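PDB 6WB6: transferrin, which binds a single ferric ion together with a carbonate anion and transports iron as a secreted insect glycoprotein. Local coordinates for residues P55-I67 / P329-E343. Residues are numbered along the deposited sequence; the frame is centred on the assembly and turned at random.
Sequences PVDPEDMYVASKI and PIDYLNKANYTEVIE. With NAG (2-acetamido-2-deoxy-beta-D-glucopyranose), chain C.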
loop_
_atom_site.group_PDB
_atom_site.type_symbol
_atom_site.label_atom_id
_atom_site.label_comp_id
_atom_site.label_asym_id
_atom_site.label_seq_id
_atom_site.Cartn_x
_atom_site.Cartn_y
_atom_site.Cartn_z
ATOM N N PRO A 55 20.203 -4.477 -6.891
ATOM C CA PRO A 55 20.075 -3.111 -6.376
ATOM C C PRO A 55 19.188 -3.056 -5.136
ATOM O O PRO A 55 18.190 -3.768 -5.028
ATOM C CB PRO A 55 19.440 -2.359 -7.554
ATOM C CG PRO A 55 18.690 -3.436 -8.292
ATOM C CD PRO A 55 19.580 -4.619 -8.220
ATOM N N VAL A 56 19.548 -2.183 -4.207
ATOM C CA VAL A 56 18.877 -2.095 -2.917
ATOM C C VAL A 56 18.728 -0.630 -2.524
ATOM O O VAL A 56 19.653 0.168 -2.707
ATOM C CB VAL A 56 19.661 -2.851 -1.821
ATOM C CG1 VAL A 56 19.458 -4.379 -1.908
ATOM C CG2 VAL A 56 21.121 -2.493 -1.909
ATOM N N ASP A 57 17.569 -0.283 -1.969
ATOM C CA ASP A 57 17.481 0.890 -1.124
ATOM C C ASP A 57 18.043 0.546 0.255
ATOM O O ASP A 57 18.176 -0.630 0.596
ATOM C CB ASP A 57 16.033 1.367 -1.000
ATOM C CG ASP A 57 15.384 1.696 -2.346
ATOM O OD1 ASP A 57 16.057 2.207 -3.277
ATOM O OD2 ASP A 57 14.172 1.460 -2.458
ATOM N N PRO A 58 18.363 1.557 1.072
ATOM C CA PRO A 58 18.792 1.288 2.459
ATOM C C PRO A 58 17.808 0.418 3.244
ATOM O O PRO A 58 18.206 -0.456 4.023
ATOM C CB PRO A 58 18.907 2.708 3.043
ATOM C CG PRO A 58 19.077 3.615 1.843
ATOM C CD PRO A 58 18.186 3.002 0.824
ATOM N N GLU A 59 16.518 0.641 3.041
ATOM C CA GLU A 59 15.510 -0.226 3.629
ATOM C C GLU A 59 15.720 -1.695 3.224
ATOM O O GLU A 59 15.463 -2.604 4.019
ATOM C CB GLU A 59 14.115 0.269 3.217
ATOM C CG GLU A 59 13.686 1.632 3.817
ATOM C CD GLU A 59 14.080 2.845 2.933
ATOM O OE1 GLU A 59 15.023 2.716 2.145
ATOM O OE2 GLU A 59 13.437 3.914 3.010
ATOM N N ASP A 60 16.167 -1.948 1.984
ATOM C CA ASP A 60 16.389 -3.322 1.534
ATOM C C ASP A 60 17.643 -3.926 2.175
ATOM O O ASP A 60 17.666 -5.114 2.522
ATOM C CB ASP A 60 16.483 -3.361 -0.000
ATOM C CG ASP A 60 15.239 -2.812 -0.694
ATOM O OD1 ASP A 60 14.095 -3.158 -0.311
ATOM O OD2 ASP A 60 15.408 -2.005 -1.627
ATOM N N MET A 61 18.698 -3.126 2.320
ATOM C CA MET A 61 19.890 -3.564 3.040
ATOM C C MET A 61 19.523 -4.034 4.430
ATOM O O MET A 61 19.997 -5.078 4.901
ATOM C CB MET A 61 20.911 -2.419 3.117
ATOM C CG MET A 61 21.323 -1.883 1.738
ATOM S SD MET A 61 22.267 -0.332 1.787
ATOM C CE MET A 61 22.245 0.154 0.052
ATOM N N TYR A 62 18.645 -3.284 5.091
ATOM C CA TYR A 62 18.183 -3.693 6.396
ATOM C C TYR A 62 17.488 -5.044 6.326
ATOM O O TYR A 62 17.776 -5.931 7.131
ATOM C CB TYR A 62 17.262 -2.623 6.989
ATOM C CG TYR A 62 16.869 -2.987 8.389
ATOM C CD1 TYR A 62 17.682 -2.643 9.458
ATOM C CD2 TYR A 62 15.727 -3.736 8.642
ATOM C CE1 TYR A 62 17.355 -2.984 10.729
ATOM C CE2 TYR A 62 15.392 -4.097 9.934
ATOM C CZ TYR A 62 16.215 -3.710 10.971
ATOM O OH TYR A 62 15.919 -4.049 12.261
ATOM N N VAL A 63 16.554 -5.224 5.380
ATOM C CA VAL A 63 15.951 -6.550 5.209
ATOM C C VAL A 63 17.041 -7.580 5.015
ATOM O O VAL A 63 16.967 -8.703 5.529
ATOM C CB VAL A 63 14.968 -6.572 4.026
ATOM C CG1 VAL A 63 14.507 -8.023 3.735
ATOM C CG2 VAL A 63 13.760 -5.680 4.323
ATOM N N ALA A 64 18.081 -7.198 4.286
ATOM C CA ALA A 64 19.107 -8.154 3.911
ATOM C C ALA A 64 19.965 -8.507 5.115
ATOM O O ALA A 64 20.345 -9.666 5.300
ATOM C CB ALA A 64 19.935 -7.568 2.775
ATOM N N SER A 65 20.212 -7.525 5.979
ATOM C CA SER A 65 21.046 -7.720 7.149
ATOM C C SER A 65 20.393 -8.618 8.177
ATOM O O SER A 65 21.070 -9.047 9.111
ATOM C CB SER A 65 21.378 -6.368 7.790
ATOM O OG SER A 65 20.265 -5.870 8.515
ATOM N N LYS A 66 19.105 -8.914 8.030
ATOM C CA LYS A 66 18.389 -9.772 8.962
ATOM C C LYS A 66 18.268 -11.209 8.479
ATOM O O LYS A 66 17.676 -12.030 9.181
ATOM C CB LYS A 66 16.977 -9.233 9.217
ATOM C CG LYS A 66 16.887 -7.758 9.593
ATOM C CD LYS A 66 17.993 -7.300 10.549
ATOM C CE LYS A 66 17.920 -7.990 11.899
ATOM N NZ LYS A 66 18.901 -7.378 12.835
ATOM N N ILE A 67 18.762 -11.522 7.289
ATOM C CA ILE A 67 18.642 -12.900 6.818
ATOM C C ILE A 67 19.542 -13.781 7.671
ATOM O O ILE A 67 20.704 -13.425 7.912
ATOM C CB ILE A 67 18.994 -12.997 5.331
ATOM C CG1 ILE A 67 17.895 -12.324 4.507
ATOM C CG2 ILE A 67 19.117 -14.451 4.889
ATOM C CD1 ILE A 67 18.179 -12.293 3.040
ATOM N N PRO A 329 25.955 -4.422 5.355
ATOM C CA PRO A 329 24.821 -3.496 5.235
ATOM C C PRO A 329 24.515 -2.774 6.530
ATOM O O PRO A 329 24.292 -1.555 6.519
ATOM C CB PRO A 329 23.662 -4.397 4.774
ATOM C CG PRO A 329 24.119 -5.811 5.117
ATOM C CD PRO A 329 25.590 -5.803 5.007
ATOM N N ILE A 330 24.514 -3.477 7.659
ATOM C CA ILE A 330 24.148 -2.795 8.888
ATOM C C ILE A 330 25.226 -1.787 9.288
ATOM O O ILE A 330 24.919 -0.744 9.885
ATOM C CB ILE A 330 23.863 -3.832 9.988
ATOM C CG1 ILE A 330 22.859 -3.269 10.987
ATOM C CG2 ILE A 330 25.161 -4.265 10.682
ATOM C CD1 ILE A 330 21.438 -3.363 10.510
ATOM N N ASP A 331 26.492 -2.056 8.962
ATOM C CA ASP A 331 27.522 -1.050 9.204
ATOM C C ASP A 331 27.353 0.122 8.256
ATOM O O ASP A 331 27.633 1.277 8.619
ATOM C CB ASP A 331 28.911 -1.659 9.054
ATOM C CG ASP A 331 29.183 -2.710 10.105
ATOM O OD1 ASP A 331 28.639 -2.573 11.209
ATOM O OD2 ASP A 331 29.928 -3.665 9.826
ATOM N N TYR A 332 26.901 -0.162 7.035
ATOM C CA TYR A 332 26.548 0.898 6.108
ATOM C C TYR A 332 25.441 1.766 6.681
ATOM O O TYR A 332 25.517 3.000 6.642
ATOM C CB TYR A 332 26.096 0.276 4.794
ATOM C CG TYR A 332 25.745 1.270 3.707
ATOM C CD1 TYR A 332 26.730 1.986 3.052
ATOM C CD2 TYR A 332 24.431 1.472 3.329
ATOM C CE1 TYR A 332 26.424 2.859 2.046
ATOM C CE2 TYR A 332 24.104 2.362 2.312
ATOM C CZ TYR A 332 25.108 3.051 1.681
ATOM O OH TYR A 332 24.814 3.958 0.680
ATOM N N LEU A 333 24.382 1.130 7.202
ATOM C CA LEU A 333 23.274 1.892 7.760
ATOM C C LEU A 333 23.680 2.579 9.048
ATOM O O LEU A 333 23.304 3.737 9.282
ATOM C CB LEU A 333 22.074 0.992 8.013
ATOM C CG LEU A 333 21.455 0.348 6.784
ATOM C CD1 LEU A 333 20.378 -0.602 7.238
ATOM C CD2 LEU A 333 20.906 1.336 5.851
ATOM N N ASN A 334 24.445 1.880 9.893
ATOM C CA ASN A 334 24.875 2.458 11.157
ATOM C C ASN A 334 25.571 3.795 10.955
ATOM O O ASN A 334 25.325 4.741 11.702
ATOM C CB ASN A 334 25.812 1.506 11.885
ATOM C CG ASN A 334 25.074 0.443 12.674
ATOM O OD1 ASN A 334 23.838 0.408 12.720
ATOM N ND2 ASN A 334 25.836 -0.431 13.301
ATOM N N LYS A 335 26.467 3.894 9.976
ATOM C CA LYS A 335 27.289 5.094 9.946
ATOM C C LYS A 335 26.502 6.312 9.481
ATOM O O LYS A 335 27.037 7.436 9.474
ATOM C CB LYS A 335 28.523 4.876 9.059
ATOM C CG LYS A 335 28.222 4.540 7.602
ATOM C CD LYS A 335 29.496 4.270 6.823
ATOM C CE LYS A 335 29.214 4.012 5.369
ATOM N NZ LYS A 335 28.749 5.234 4.641
ATOM N N ALA A 336 25.248 6.108 9.096
ATOM C CA ALA A 336 24.351 7.194 8.788
ATOM C C ALA A 336 23.435 7.511 9.958
ATOM O O ALA A 336 22.659 8.464 9.869
ATOM C CB ALA A 336 23.517 6.853 7.558
ATOM N N ASN A 337 23.558 6.759 11.060
ATOM C CA ASN A 337 22.555 6.704 12.125
ATOM C C ASN A 337 21.194 6.276 11.590
ATOM O O ASN A 337 20.154 6.651 12.126
ATOM C CB ASN A 337 22.428 8.038 12.850
ATOM C CG ASN A 337 23.685 8.401 13.617
ATOM O OD1 ASN A 337 24.425 7.530 14.072
ATOM N ND2 ASN A 337 23.932 9.685 13.764
ATOM N N TYR A 338 21.177 5.497 10.521
ATOM C CA TYR A 338 19.913 5.229 9.858
ATOM C C TYR A 338 19.290 3.911 10.287
ATOM O O TYR A 338 18.111 3.692 10.013
ATOM C CB TYR A 338 20.111 5.263 8.332
ATOM C CG TYR A 338 18.835 5.458 7.566
ATOM C CD1 TYR A 338 18.215 6.690 7.534
ATOM C CD2 TYR A 338 18.253 4.412 6.870
ATOM C CE1 TYR A 338 17.059 6.884 6.825
ATOM C CE2 TYR A 338 17.078 4.591 6.162
ATOM C CZ TYR A 338 16.496 5.845 6.139
ATOM O OH TYR A 338 15.329 6.049 5.463
ATOM N N THR A 339 20.043 3.021 10.929
ATOM C CA THR A 339 19.408 1.813 11.456
ATOM C C THR A 339 18.392 2.188 12.526
ATOM O O THR A 339 17.277 1.654 12.554
ATOM C CB THR A 339 20.459 0.858 12.024
ATOM O OG1 THR A 339 21.562 0.749 11.120
ATOM C CG2 THR A 339 19.841 -0.530 12.250
ATOM N N GLU A 340 18.762 3.144 13.386
ATOM C CA GLU A 340 17.847 3.713 14.378
ATOM C C GLU A 340 16.532 4.127 13.751
ATOM O O GLU A 340 15.447 3.829 14.275
ATOM C CB GLU A 340 18.497 4.940 15.032
ATOM C CG GLU A 340 19.751 4.654 15.800
ATOM C CD GLU A 340 20.454 5.930 16.250
ATOM O OE1 GLU A 340 19.859 6.696 17.039
ATOM O OE2 GLU A 340 21.596 6.162 15.798
ATOM N N VAL A 341 16.621 4.851 12.633
ATOM C CA VAL A 341 15.438 5.325 11.921
ATOM C C VAL A 341 14.624 4.151 11.405
ATOM O O VAL A 341 13.399 4.109 11.539
ATOM C CB VAL A 341 15.867 6.252 10.769
ATOM C CG1 VAL A 341 14.673 6.811 10.066
ATOM C CG2 VAL A 341 16.743 7.365 11.282
ATOM N N ILE A 342 15.284 3.196 10.756
ATOM C CA ILE A 342 14.539 2.068 10.214
ATOM C C ILE A 342 13.843 1.310 11.347
ATOM O O ILE A 342 12.692 0.877 11.219
ATOM C CB ILE A 342 15.478 1.156 9.394
ATOM C CG1 ILE A 342 15.785 1.760 8.007
ATOM C CG2 ILE A 342 14.851 -0.200 9.232
ATOM C CD1 ILE A 342 17.053 1.175 7.318
ATOM N N GLU A 343 14.521 1.147 12.470
ATOM C CA GLU A 343 13.970 0.380 13.590
ATOM C C GLU A 343 13.144 1.236 14.536
ATOM O O GLU A 343 12.700 0.736 15.562
ATOM C CB GLU A 343 15.092 -0.314 14.357
ATOM C CG GLU A 343 15.747 -1.430 13.538
ATOM C CD GLU A 343 16.885 -2.133 14.281
ATOM O OE1 GLU A 343 17.391 -1.547 15.253
ATOM O OE2 GLU A 343 17.258 -3.268 13.906
HETATM C C1 NAG C . 25.098 10.046 14.510
HETATM C C2 NAG C . 25.769 11.270 13.913
HETATM C C3 NAG C . 26.839 11.906 14.808
HETATM C C4 NAG C . 26.434 11.959 16.285
HETATM C C5 NAG C . 25.675 10.710 16.729
HETATM C C6 NAG C . 24.979 10.975 18.044
HETATM C C7 NAG C . 25.729 11.118 11.458
HETATM C C8 NAG C . 26.586 10.797 10.272
HETATM N N2 NAG C . 26.332 10.909 12.627
HETATM O O3 NAG C . 27.038 13.237 14.310
HETATM O O4 NAG C . 27.569 11.981 17.162
HETATM O O5 NAG C . 24.644 10.329 15.820
HETATM O O6 NAG C . 24.134 12.097 17.816
HETATM O O7 NAG C . 24.589 11.547 11.336
HETATM O O HOH W 1 16.140 5.281 2.579
HETATM O O HOH W 2 13.049 6.315 3.253
#
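Tyr-62 lays one face of its ring against the methyl CG2 of Ile-342, which stands 3.6 Å from the ring centroid and 14° off the normal, a CH-pi contact almost over the middle. The tyrosine CG lies anti to the backbone N (chi1 -175°), which carries the ring off helix 58-65 as a knob into a hole formed by Ile-330, Leu-333, Thr-339 and Ile-342. Branched or aliphatic residues suit that hole because their methyls can fit a flat ring: Thr-339 CG2 comes up at the edge, 3.8 Å from Tyr-62 CE1, while the threonine hydroxyl turns back to its own segment and donates to Asn-334 OD1. Leu-333 forks between two turns of the opposing helix, CD1 against Tyr-62 CB and CD2 at 3.7 Å from Pro-58 CB.

Along helix 329-334, whose axis runs at 138° to that of helix 58-65 with 9.0 Å at closest approach, the contact is closed by a proline, a methionine and a second tyrosine. The CB atoms of Met-61 and Pro-329 are 3.8 Å apart, and the extended methionine chain brings SD obliquely to the Tyr-332 ring, 4.1 Å from its centroid, a Met-aromatic contact. Tyr-332 directs its hydroxyl to the Trp-273 carbonyl. Ser-65 can sit beside the Ile-330 methyl CD1 because its OG is spent on Tyr-62 O, 2.8 Å away.

At the other end a water bridges Glu-59 OE1 and Tyr-338 OH, donating to both; a second, modelled too near the carboxylate, is doubtful. That hydroxyl also bonds Asn-121 of the carbonate pocket, and the Tyr-338 side chain lies about 8 Å from the iron. The chemistry is thus an apolar core within one transferrin lobe, with polar groups at its ends; beside Pro-58 a buried, water-mediated link joins Glu-59 to Tyr-338, close to the iron site.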